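Local coordinates for uncharacterized protein (Sus scrofa, PDB 5BNF), which is the porcine form of CD38, a disulfide-stabilised member of the ADP-ribosyl cyclase family, at residues Asn165-Thr170 and Gln214-Gly219. Numbering follows the deposited sequence.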
loop_
_atom_site.group_PDB
_atom_site.type_symbol
_atom_site.label_atom_id
_atom_site.label_comp_id
_atom_site.label_asym_id
_atom_site.label_seq_id
_atom_site.Cartn_x
_atom_site.Cartn_y
_atom_site.Cartn_z
ATOM N N ASN A 165 4.736 -6.912 -19.185
ATOM C CA ASN A 165 5.604 -7.134 -18.034
ATOM C C ASN A 165 4.852 -7.096 -16.713
ATOM O O ASN A 165 4.841 -6.077 -16.025
ATOM C CB ASN A 165 6.708 -6.084 -18.021
ATOM C CG ASN A 165 7.642 -6.217 -19.202
ATOM O OD1 ASN A 165 8.059 -5.224 -19.790
ATOM N ND2 ASN A 165 7.982 -7.455 -19.552
ATOM N N ALA A 166 4.232 -8.218 -16.366
ATOM C CA ALA A 166 3.460 -8.339 -15.136
ATOM C C ALA A 166 4.218 -7.841 -13.911
ATOM O O ALA A 166 3.630 -7.237 -13.021
ATOM C CB ALA A 166 3.035 -9.787 -14.936
ATOM N N PHE A 167 5.517 -8.101 -13.858
ATOM C CA PHE A 167 6.320 -7.654 -12.730
ATOM C C PHE A 167 7.116 -6.430 -13.145
ATOM O O PHE A 167 8.030 -6.519 -13.960
ATOM C CB PHE A 167 7.271 -8.755 -12.261
ATOM C CG PHE A 167 8.250 -8.299 -11.222
ATOM C CD1 PHE A 167 7.850 -8.103 -9.908
ATOM C CD2 PHE A 167 9.566 -7.997 -11.571
ATOM C CE1 PHE A 167 8.745 -7.608 -8.957
ATOM C CE2 PHE A 167 10.458 -7.506 -10.633
ATOM C CZ PHE A 167 10.049 -7.308 -9.323
ATOM N N ASP A 168 6.769 -5.289 -12.566
ATOM C CA ASP A 168 7.422 -4.032 -12.892
ATOM C C ASP A 168 8.410 -3.591 -11.807
ATOM O O ASP A 168 8.025 -3.421 -10.654
ATOM C CB ASP A 168 6.350 -2.959 -13.074
ATOM C CG ASP A 168 6.906 -1.656 -13.605
ATOM O OD1 ASP A 168 8.111 -1.385 -13.410
ATOM O OD2 ASP A 168 6.127 -0.891 -14.206
ATOM N N LYS A 169 9.673 -3.391 -12.181
ATOM C CA LYS A 169 10.700 -2.953 -11.232
ATOM C C LYS A 169 10.531 -1.506 -10.794
ATOM O O LYS A 169 11.218 -1.062 -9.884
ATOM C CB LYS A 169 12.107 -3.107 -11.819
ATOM C CG LYS A 169 12.889 -4.320 -11.320
ATOM C CD LYS A 169 14.290 -4.316 -11.917
ATOM C CE LYS A 169 15.046 -5.612 -11.656
ATOM N NZ LYS A 169 15.412 -5.814 -10.228
ATOM N N THR A 170 9.636 -0.765 -11.441
ATOM C CA THR A 170 9.414 0.636 -11.067
ATOM C C THR A 170 8.136 0.833 -10.249
ATOM O O THR A 170 7.881 1.929 -9.757
ATOM C CB THR A 170 9.321 1.566 -12.301
ATOM O OG1 THR A 170 8.096 1.318 -13.002
ATOM C CG2 THR A 170 10.485 1.334 -13.240
ATOM N N GLN A 214 12.122 -13.392 -9.470
ATOM C CA GLN A 214 12.743 -14.584 -8.919
ATOM C C GLN A 214 14.189 -14.316 -8.471
ATOM O O GLN A 214 14.581 -14.693 -7.368
ATOM C CB GLN A 214 12.698 -15.698 -9.961
ATOM C CG GLN A 214 13.713 -16.809 -9.734
ATOM C CD GLN A 214 13.063 -18.154 -9.518
ATOM O OE1 GLN A 214 12.281 -18.620 -10.346
ATOM N NE2 GLN A 214 13.385 -18.790 -8.399
ATOM N N LEU A 215 14.982 -13.661 -9.314
ATOM C CA LEU A 215 16.372 -13.375 -8.949
ATOM C C LEU A 215 16.446 -12.514 -7.698
ATOM O O LEU A 215 17.325 -12.695 -6.864
ATOM C CB LEU A 215 17.100 -12.700 -10.110
ATOM C CG LEU A 215 17.835 -13.627 -11.091
ATOM C CD1 LEU A 215 17.079 -14.932 -11.314
ATOM C CD2 LEU A 215 18.023 -12.885 -12.394
ATOM N N ILE A 216 15.520 -11.575 -7.563
ATOM C CA ILE A 216 15.493 -10.742 -6.373
ATOM C C ILE A 216 15.353 -11.640 -5.147
ATOM O O ILE A 216 16.109 -11.521 -4.194
ATOM C CB ILE A 216 14.300 -9.777 -6.394
ATOM C CG1 ILE A 216 14.548 -8.654 -7.409
ATOM C CG2 ILE A 216 14.047 -9.247 -4.986
ATOM C CD1 ILE A 216 13.355 -7.725 -7.616
ATOM N N LEU A 217 14.385 -12.550 -5.197
ATOM C CA LEU A 217 14.108 -13.458 -4.095
ATOM C C LEU A 217 15.175 -14.509 -3.809
ATOM O O LEU A 217 15.454 -14.798 -2.651
ATOM C CB LEU A 217 12.756 -14.131 -4.331
ATOM C CG LEU A 217 11.611 -13.123 -4.284
ATOM C CD1 LEU A 217 10.389 -13.671 -4.983
ATOM C CD2 LEU A 217 11.305 -12.789 -2.836
ATOM N N ARG A 218 15.764 -15.092 -4.848
ATOM C CA ARG A 218 16.801 -16.100 -4.642
ATOM C C ARG A 218 18.060 -15.467 -4.056
ATOM O O ARG A 218 18.890 -16.154 -3.459
ATOM C CB ARG A 218 17.160 -16.799 -5.957
ATOM C CG ARG A 218 16.244 -17.952 -6.350
ATOM C CD ARG A 218 16.741 -18.614 -7.632
ATOM N NE ARG A 218 17.275 -19.959 -7.415
ATOM C CZ ARG A 218 16.538 -21.067 -7.402
ATOM N NH1 ARG A 218 15.228 -21.003 -7.597
ATOM N NH2 ARG A 218 17.115 -22.244 -7.196
ATOM N N GLY A 219 18.206 -14.159 -4.230
ATOM C CA GLY A 219 19.374 -13.485 -3.697
ATOM C C GLY A 219 19.363 -13.562 -2.186
ATOM O O GLY A 219 20.414 -13.577 -1.544
#
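Ile216 on helix 208-219 pushes its terminal methyl toward the loop 165-170 and meets two side chains there, Phe167 and Lys169. The first contact is with the ring: Ile216 CD1 lies 3.7 Å from Phe167 CZ and 4.2 Å from Phe167 CE2, so the methyl addresses the far corner of the phenyl group and approaches it obliquely. Phe167 gets there because its CG stands anti to the backbone N (chi1 172°), which carries the ring from the loop toward the helix. Lys169 CA and Ile216 CA are 10.4 Å apart, a gap filled by side chains from both segments. The second contact belongs to Lys169. Its chain runs past the isoleucine in the opposite direction and bends at the last torsion (chi4 -69°), which brings Lys169 NZ to 3.8 Å from Ile216 CD1 and 4.1 Å from Ile216 CG1. Behind these side chains, Asp168 OD1 accepts from Thr170 N (2.6 Å), an Asx turn, and also from the Thr170 OG1 hydroxyl (2.7 Å), both reaching it from the same face of the carboxylate plane. Around the contact, Phe167 also packs on Leu213 of the same helix and on Phe173 and Val178 of helix 172-180, while Ile216 touches Val178 and His179. The loop following strand 153-160 is thereby joined to both helices, and Phe167 N is further tied to Ser209 OG. Across the interface the attraction is thus mainly dispersion, between a buried aromatic ring and a partly exposed aliphatic arm; the exposed lysine, whose side chain also touches Glu212, adds a peripheral contact in which a probably charged ammonium group lies against an Ile216 methyl that itself offers no polar partner.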